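Local structure of histidinol-phosphatase (3DCP) at residues H8-P13 and F72-H77; G91-Y96 and V119-F124. The protein probably hydrolyses histidinol phosphate to histidinol and phosphate, a step of histidine biosynthesis, using a metal cluster held in a PHP domain. All blocks are in the same frame, centred on the assembly; numbering follows the deposited sequence.

Contact 1 (H8-P13 and F72-H77); sequences HTEFCP and FKKMNH. With FE (Fe (III) ion), chain F.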
loop_
_atom_site.group_PDB
_atom_site.type_symbol
_atom_site.label_atom_id
_atom_site.label_comp_id
_atom_site.label_asym_id
_atom_site.label_seq_id
_atom_site.Cartn_x
_atom_site.Cartn_y
_atom_site.Cartn_z
ATOM N N HIS A 8 -6.975 6.917 3.292
ATOM C CA HIS A 8 -7.999 6.032 3.822
ATOM C C HIS A 8 -9.142 6.790 4.490
ATOM O O HIS A 8 -9.108 8.017 4.582
ATOM C CB HIS A 8 -7.349 5.021 4.763
ATOM C CG HIS A 8 -6.475 4.041 4.047
ATOM N ND1 HIS A 8 -6.973 2.909 3.435
ATOM C CD2 HIS A 8 -5.147 4.060 3.779
ATOM C CE1 HIS A 8 -5.989 2.270 2.825
ATOM N NE2 HIS A 8 -4.871 2.948 3.019
ATOM N N THR A 9 -10.154 6.057 4.950
ATOM C CA THR A 9 -11.346 6.676 5.520
ATOM C C THR A 9 -11.849 6.025 6.800
ATOM O O THR A 9 -11.206 5.139 7.365
ATOM C CB THR A 9 -12.513 6.624 4.513
ATOM O OG1 THR A 9 -12.973 5.269 4.390
ATOM C CG2 THR A 9 -12.061 7.118 3.145
ATOM N N GLU A 10 -13.030 6.461 7.233
ATOM C CA GLU A 10 -13.664 5.923 8.427
ATOM C C GLU A 10 -14.109 4.478 8.189
ATOM O O GLU A 10 -14.493 3.775 9.125
ATOM C CB GLU A 10 -14.873 6.782 8.831
ATOM C CG GLU A 10 -16.034 6.791 7.825
ATOM C CD GLU A 10 -15.894 7.851 6.731
ATOM O OE1 GLU A 10 -14.788 8.408 6.555
ATOM O OE2 GLU A 10 -16.901 8.120 6.041
ATOM N N PHE A 11 -14.060 4.046 6.931
ATOM C CA PHE A 11 -14.446 2.684 6.570
ATOM C C PHE A 11 -13.299 1.704 6.816
ATOM O O PHE A 11 -13.415 0.516 6.519
ATOM C CB PHE A 11 -14.880 2.633 5.102
ATOM C CG PHE A 11 -16.294 3.085 4.875
ATOM C CD1 PHE A 11 -17.351 2.184 4.974
ATOM C CD2 PHE A 11 -16.574 4.413 4.571
ATOM C CE1 PHE A 11 -18.661 2.597 4.774
ATOM C CE2 PHE A 11 -17.885 4.840 4.367
ATOM C CZ PHE A 11 -18.930 3.930 4.468
ATOM N N CYS A 12 -12.192 2.210 7.355
ATOM C CA CYS A 12 -11.033 1.382 7.666
ATOM C C CYS A 12 -11.097 0.994 9.139
ATOM O O CYS A 12 -10.999 1.844 10.019
ATOM C CB CYS A 12 -9.737 2.142 7.384
ATOM S SG CYS A 12 -8.257 1.204 7.822
ATOM N N PRO A 13 -11.247 -0.305 9.426
ATOM C CA PRO A 13 -11.333 -0.798 10.805
ATOM C C PRO A 13 -10.174 -0.408 11.718
ATOM O O PRO A 13 -10.371 -0.209 12.911
ATOM C CB PRO A 13 -11.447 -2.311 10.623
ATOM C CG PRO A 13 -12.083 -2.448 9.264
ATOM C CD PRO A 13 -11.327 -1.419 8.470
ATOM N N PHE A 72 -18.994 3.460 -1.430
ATOM C CA PHE A 72 -19.102 4.207 -2.675
ATOM C C PHE A 72 -20.061 5.383 -2.546
ATOM O O PHE A 72 -19.782 6.473 -3.034
ATOM C CB PHE A 72 -19.543 3.292 -3.823
ATOM C CG PHE A 72 -18.432 2.453 -4.379
ATOM C CD1 PHE A 72 -17.305 3.049 -4.926
ATOM C CD2 PHE A 72 -18.507 1.070 -4.346
ATOM C CE1 PHE A 72 -16.269 2.277 -5.442
ATOM C CE2 PHE A 72 -17.474 0.287 -4.859
ATOM C CZ PHE A 72 -16.356 0.890 -5.405
ATOM N N LYS A 73 -21.191 5.169 -1.884
ATOM C CA LYS A 73 -22.146 6.253 -1.720
ATOM C C LYS A 73 -21.495 7.454 -1.032
ATOM O O LYS A 73 -21.558 8.577 -1.539
ATOM C CB LYS A 73 -23.350 5.782 -0.904
ATOM C CG LYS A 73 -24.399 6.858 -0.685
ATOM C CD LYS A 73 -25.510 6.377 0.238
ATOM C CE LYS A 73 -26.499 7.505 0.521
ATOM N NZ LYS A 73 -27.473 7.161 1.588
ATOM N N LYS A 74 -20.866 7.211 0.116
ATOM C CA LYS A 74 -20.219 8.275 0.882
ATOM C C LYS A 74 -19.126 8.981 0.082
ATOM O O LYS A 74 -19.115 10.207 -0.009
ATOM C CB LYS A 74 -19.624 7.705 2.172
ATOM C CG LYS A 74 -18.854 8.715 3.034
ATOM C CD LYS A 74 -19.784 9.766 3.632
ATOM C CE LYS A 74 -19.217 10.368 4.913
ATOM N NZ LYS A 74 -17.991 11.161 4.697
HETATM N N MSE A 75 -18.207 8.207 -0.494
HETATM C CA MSE A 75 -17.115 8.779 -1.279
HETATM C C MSE A 75 -17.603 9.537 -2.513
HETATM O O MSE A 75 -17.052 10.584 -2.848
HETATM C CB MSE A 75 -16.121 7.693 -1.695
HETATM C CG MSE A 75 -15.498 6.948 -0.521
HETATM SE SE MSE A 75 -15.153 8.101 1.017
HETATM C CE MSE A 75 -15.729 6.888 2.416
ATOM N N ASN A 76 -18.616 9.018 -3.203
ATOM C CA ASN A 76 -19.133 9.727 -4.372
ATOM C C ASN A 76 -19.763 11.044 -3.929
ATOM O O ASN A 76 -19.760 12.023 -4.667
ATOM C CB ASN A 76 -20.154 8.872 -5.130
ATOM C CG ASN A 76 -19.500 7.978 -6.171
ATOM O OD1 ASN A 76 -18.872 8.463 -7.113
ATOM N ND2 ASN A 76 -19.642 6.667 -6.002
ATOM N N HIS A 77 -20.286 11.070 -2.710
ATOM C CA HIS A 77 -20.875 12.292 -2.171
ATOM C C HIS A 77 -19.783 13.340 -1.912
ATOM O O HIS A 77 -19.923 14.510 -2.269
ATOM C CB HIS A 77 -21.611 11.979 -0.869
ATOM C CG HIS A 77 -22.068 13.192 -0.123
ATOM N ND1 HIS A 77 -21.503 13.587 1.072
ATOM C CD2 HIS A 77 -23.029 14.101 -0.406
ATOM C CE1 HIS A 77 -22.098 14.690 1.492
ATOM N NE2 HIS A 77 -23.026 15.023 0.613
HETATM FE FE FE F . -2.794 2.144 2.655
#
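The methyl CE of Met-75, modelled as selenomethionine, reaches Phe-11 and Thr-9 together. It lies 3.4 Å from CD2 of the Phe-11 ring, and at roughly a right angle to that approach Thr-9 CG2 comes within 3.7 Å of CE, the two side chains meeting tip to tip. Bends at the second and third torsions bring the methyl up to the loop, whereas the helix backbone stays well back: even the nearest pair of CA atoms, those of Thr-9 and Met-75, is 9.2 Å apart. The Phe-11 ring also takes Lys-74 CB against CE2 at 4.0 Å.

Beside this apolar patch runs a charged one. Glu-10 OE2 and Lys-74 NZ make a salt bridge of 3.5 Å, and the same oxygen lies against Lys-74 CE. The bridge is long, and each group has a second partner: Glu-10 OE1 accepts from the backbone N of Val-20, and Lys-74 NZ pairs with Asp-19.

One step out, the turn that presents these side chains is held from within. Thr-9 OG1, set between its backbone N and carbonyl carbon (chi1 71°), accepts from Phe-11 N at 3.0 Å. That ST turn sits inside a type I beta turn from Thr-9 to Cys-12. Glu-39 grips its start, binding Thr-9 N through OE1 and His-8 ND1 through OE2. With ND1 so engaged, His-8 turns NE2 to an iron 2.3 Å away, a site completed by His-6, Glu-93 and Asp-258.

No hydrogen bond joins residues 8-13 to residues 72-77, so their contact rests on the apolar packing round the Met-75 methyl and on a pair of opposite charges in a partly exposed spot. The directional bonds belong to the turn itself, and Glu-39 couples that turn to the metal ligand preceding it.

Contact 2 (G91-Y96 and V119-F124); sequences GFEVDY and VLSLHF. With FE (Fe (III) ion), chain E; FE (Fe (III) ion), chain F.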
loop_
_atom_site.group_PDB
_atom_site.type_symbol
_atom_site.label_atom_id
_atom_site.label_comp_id
_atom_site.label_asym_id
_atom_site.label_seq_id
_atom_site.Cartn_x
_atom_site.Cartn_y
_atom_site.Cartn_z
ATOM N N GLY A 91 -11.266 4.602 -5.279
ATOM C CA GLY A 91 -10.819 3.261 -5.616
ATOM C C GLY A 91 -10.491 2.436 -4.390
ATOM O O GLY A 91 -11.024 2.681 -3.304
ATOM N N PHE A 92 -9.608 1.460 -4.556
ATOM C CA PHE A 92 -9.231 0.597 -3.449
ATOM C C PHE A 92 -7.743 0.339 -3.381
ATOM O O PHE A 92 -7.041 0.372 -4.394
ATOM C CB PHE A 92 -9.869 -0.795 -3.589
ATOM C CG PHE A 92 -11.367 -0.795 -3.572
ATOM C CD1 PHE A 92 -12.060 -0.617 -2.380
ATOM C CD2 PHE A 92 -12.087 -0.993 -4.751
ATOM C CE1 PHE A 92 -13.452 -0.634 -2.351
ATOM C CE2 PHE A 92 -13.482 -1.014 -4.741
ATOM C CZ PHE A 92 -14.166 -0.835 -3.536
ATOM N N GLU A 93 -7.268 0.081 -2.168
ATOM C CA GLU A 93 -5.901 -0.376 -2.014
ATOM C C GLU A 93 -6.186 -1.875 -2.049
ATOM O O GLU A 93 -6.705 -2.440 -1.088
ATOM C CB GLU A 93 -5.303 -0.010 -0.665
ATOM C CG GLU A 93 -4.014 -0.777 -0.422
ATOM C CD GLU A 93 -3.173 -0.203 0.697
ATOM O OE1 GLU A 93 -3.750 0.380 1.627
ATOM O OE2 GLU A 93 -1.946 -0.357 0.653
ATOM N N VAL A 94 -5.909 -2.497 -3.182
ATOM C CA VAL A 94 -6.189 -3.913 -3.340
ATOM C C VAL A 94 -5.068 -4.806 -2.853
ATOM O O VAL A 94 -3.922 -4.658 -3.260
ATOM C CB VAL A 94 -6.494 -4.244 -4.812
ATOM C CG1 VAL A 94 -6.816 -5.730 -4.953
ATOM C CG2 VAL A 94 -7.651 -3.382 -5.310
ATOM N N ASP A 95 -5.416 -5.737 -1.970
ATOM C CA ASP A 95 -4.454 -6.690 -1.431
ATOM C C ASP A 95 -4.113 -7.748 -2.468
ATOM O O ASP A 95 -5.016 -8.382 -3.030
ATOM C CB ASP A 95 -5.039 -7.416 -0.218
ATOM C CG ASP A 95 -4.666 -6.770 1.093
ATOM O OD1 ASP A 95 -3.532 -7.000 1.570
ATOM O OD2 ASP A 95 -5.516 -6.041 1.649
ATOM N N TYR A 96 -2.827 -7.925 -2.746
ATOM C CA TYR A 96 -2.440 -9.003 -3.639
ATOM C C TYR A 96 -2.362 -10.225 -2.721
ATOM O O TYR A 96 -1.515 -10.301 -1.832
ATOM C CB TYR A 96 -1.082 -8.756 -4.303
ATOM C CG TYR A 96 -0.685 -9.918 -5.186
ATOM C CD1 TYR A 96 -1.438 -10.249 -6.319
ATOM C CD2 TYR A 96 0.386 -10.742 -4.848
ATOM C CE1 TYR A 96 -1.138 -11.375 -7.080
ATOM C CE2 TYR A 96 0.693 -11.870 -5.604
ATOM C CZ TYR A 96 -0.075 -12.178 -6.712
ATOM O OH TYR A 96 0.217 -13.303 -7.436
ATOM N N VAL A 119 -4.485 1.078 -6.016
ATOM C CA VAL A 119 -3.152 0.673 -5.602
ATOM C C VAL A 119 -3.218 -0.820 -5.317
ATOM O O VAL A 119 -4.196 -1.298 -4.734
ATOM C CB VAL A 119 -2.710 1.404 -4.308
ATOM C CG1 VAL A 119 -1.325 0.930 -3.888
ATOM C CG2 VAL A 119 -2.708 2.918 -4.531
ATOM N N LEU A 120 -2.195 -1.552 -5.751
ATOM C CA LEU A 120 -2.114 -2.988 -5.505
ATOM C C LEU A 120 -0.987 -3.154 -4.489
ATOM O O LEU A 120 0.153 -2.792 -4.772
ATOM C CB LEU A 120 -1.756 -3.729 -6.788
ATOM C CG LEU A 120 -2.328 -5.126 -7.057
ATOM C CD1 LEU A 120 -1.340 -5.903 -7.938
ATOM C CD2 LEU A 120 -2.599 -5.874 -5.772
ATOM N N SER A 121 -1.303 -3.705 -3.322
ATOM C CA SER A 121 -0.308 -3.848 -2.262
ATOM C C SER A 121 -0.141 -5.252 -1.695
ATOM O O SER A 121 -1.096 -6.028 -1.599
ATOM C CB SER A 121 -0.643 -2.897 -1.100
ATOM O OG SER A 121 -0.697 -1.544 -1.516
ATOM N N LEU A 122 1.081 -5.561 -1.281
ATOM C CA LEU A 122 1.377 -6.852 -0.678
ATOM C C LEU A 122 1.435 -6.618 0.844
ATOM O O LEU A 122 2.285 -5.859 1.318
ATOM C CB LEU A 122 2.723 -7.362 -1.188
ATOM C CG LEU A 122 2.974 -8.871 -1.281
ATOM C CD1 LEU A 122 4.413 -9.164 -0.868
ATOM C CD2 LEU A 122 1.994 -9.635 -0.412
ATOM N N HIS A 123 0.536 -7.265 1.590
ATOM C CA HIS A 123 0.474 -7.126 3.057
ATOM C C HIS A 123 0.625 -8.454 3.800
ATOM O O HIS A 123 0.931 -8.467 4.996
ATOM C CB HIS A 123 -0.853 -6.498 3.497
ATOM C CG HIS A 123 -1.046 -5.090 3.034
ATOM N ND1 HIS A 123 -2.163 -4.687 2.330
ATOM C CD2 HIS A 123 -0.274 -3.987 3.176
ATOM C CE1 HIS A 123 -2.068 -3.399 2.058
ATOM N NE2 HIS A 123 -0.930 -2.950 2.560
ATOM N N PHE A 124 0.379 -9.561 3.103
ATOM C CA PHE A 124 0.494 -10.878 3.712
ATOM C C PHE A 124 1.408 -11.827 2.935
ATOM O O PHE A 124 1.408 -11.846 1.702
ATOM C CB PHE A 124 -0.881 -11.550 3.849
ATOM C CG PHE A 124 -1.869 -10.780 4.685
ATOM C CD1 PHE A 124 -2.689 -9.819 4.100
ATOM C CD2 PHE A 124 -1.998 -11.037 6.048
ATOM C CE1 PHE A 124 -3.622 -9.124 4.855
ATOM C CE2 PHE A 124 -2.928 -10.345 6.819
ATOM C CZ PHE A 124 -3.744 -9.385 6.220
HETATM FE FE FE E . -0.799 -0.786 2.587
HETATM FE FE FE F . -2.794 2.144 2.655
HETATM O O HOH W 1 -1.687 -8.767 0.800
HETATM O O HOH W 2 -0.402 -12.303 -0.411
HETATM O O HOH W 3 0.845 -1.062 4.363
#
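Glu-93 meets both Ser-121 and His-123 on its way to the metals. Its CB rises from the sheet on the face shared with Asp-95, Val-119 and Ser-121. CG stands anti to the backbone N (chi1 167°) and passes Ser-121 OG at 3.6 Å, and the chain runs on extended, which carries the carboxylate up to two irons. CD is 3.1 Å from each of them. OE1 binds one iron, the ion also held by His-8; OE2 binds the other at 2.3 Å, so the carboxylate bridges the pair. Ser-121 OG donates to the anti lone pair of OE2 at 2.8 Å, adding a third hold, beside the two metal bonds, on the turn of the group.

OE2 shares its iron with His-123 NE2, bound at 2.2 Å, with a water and with His-181. The far nitrogen of that imidazole, ND1, gives its hydrogen to Asp-95 OD1 at 2.8 Å. The bond lies close to the imidazole plane but reaches the carboxylate from above, the two flat groups being turned 65° apart. Asp-95 is thus a second-shell residue that sets the rotation of a first-shell one, and its charge may make the histidine a stronger ligand. A water donating to OD1 and accepting from His-123 N ties the pair to the backbone.

Beneath all this the strands run parallel. Val-94 N bonds to Val-119 O at 2.6 Å, and Val-94 O then receives Ser-121 N. On the opposite face, Leu-120 CD2 packs on Tyr-96 CB at 3.6 Å.

Together with helix 101-111 the two strands form a beta-alpha-beta unit, its metal ligands gathered at the C-terminal ends of parallel strands, as expected of the TIM-barrel-like PHP domain and its multinuclear metal site.

In the fold
Contact 1 and contact 2 lie in series along the chain, their centres 16 Å apart, yet they converge on one metal site. His-8, from the loop of contact 1, and Glu-93, from contact 2, bind the same iron, with His-8 NE2 3.1 Å from Glu-93 OE1. The two irons themselves, FE of chain E and FE of chain F, are 3.5 Å apart, and a zinc ion sits about 5 Å from the Glu-93 side chain but about 10 Å from that of Thr-9. A second junction lies away from the metals: Phe-72 CZ of helix 68-81 touches Phe-92 CZ of strand 87-95 at 3.4 Å, linking elements consecutive in the chain.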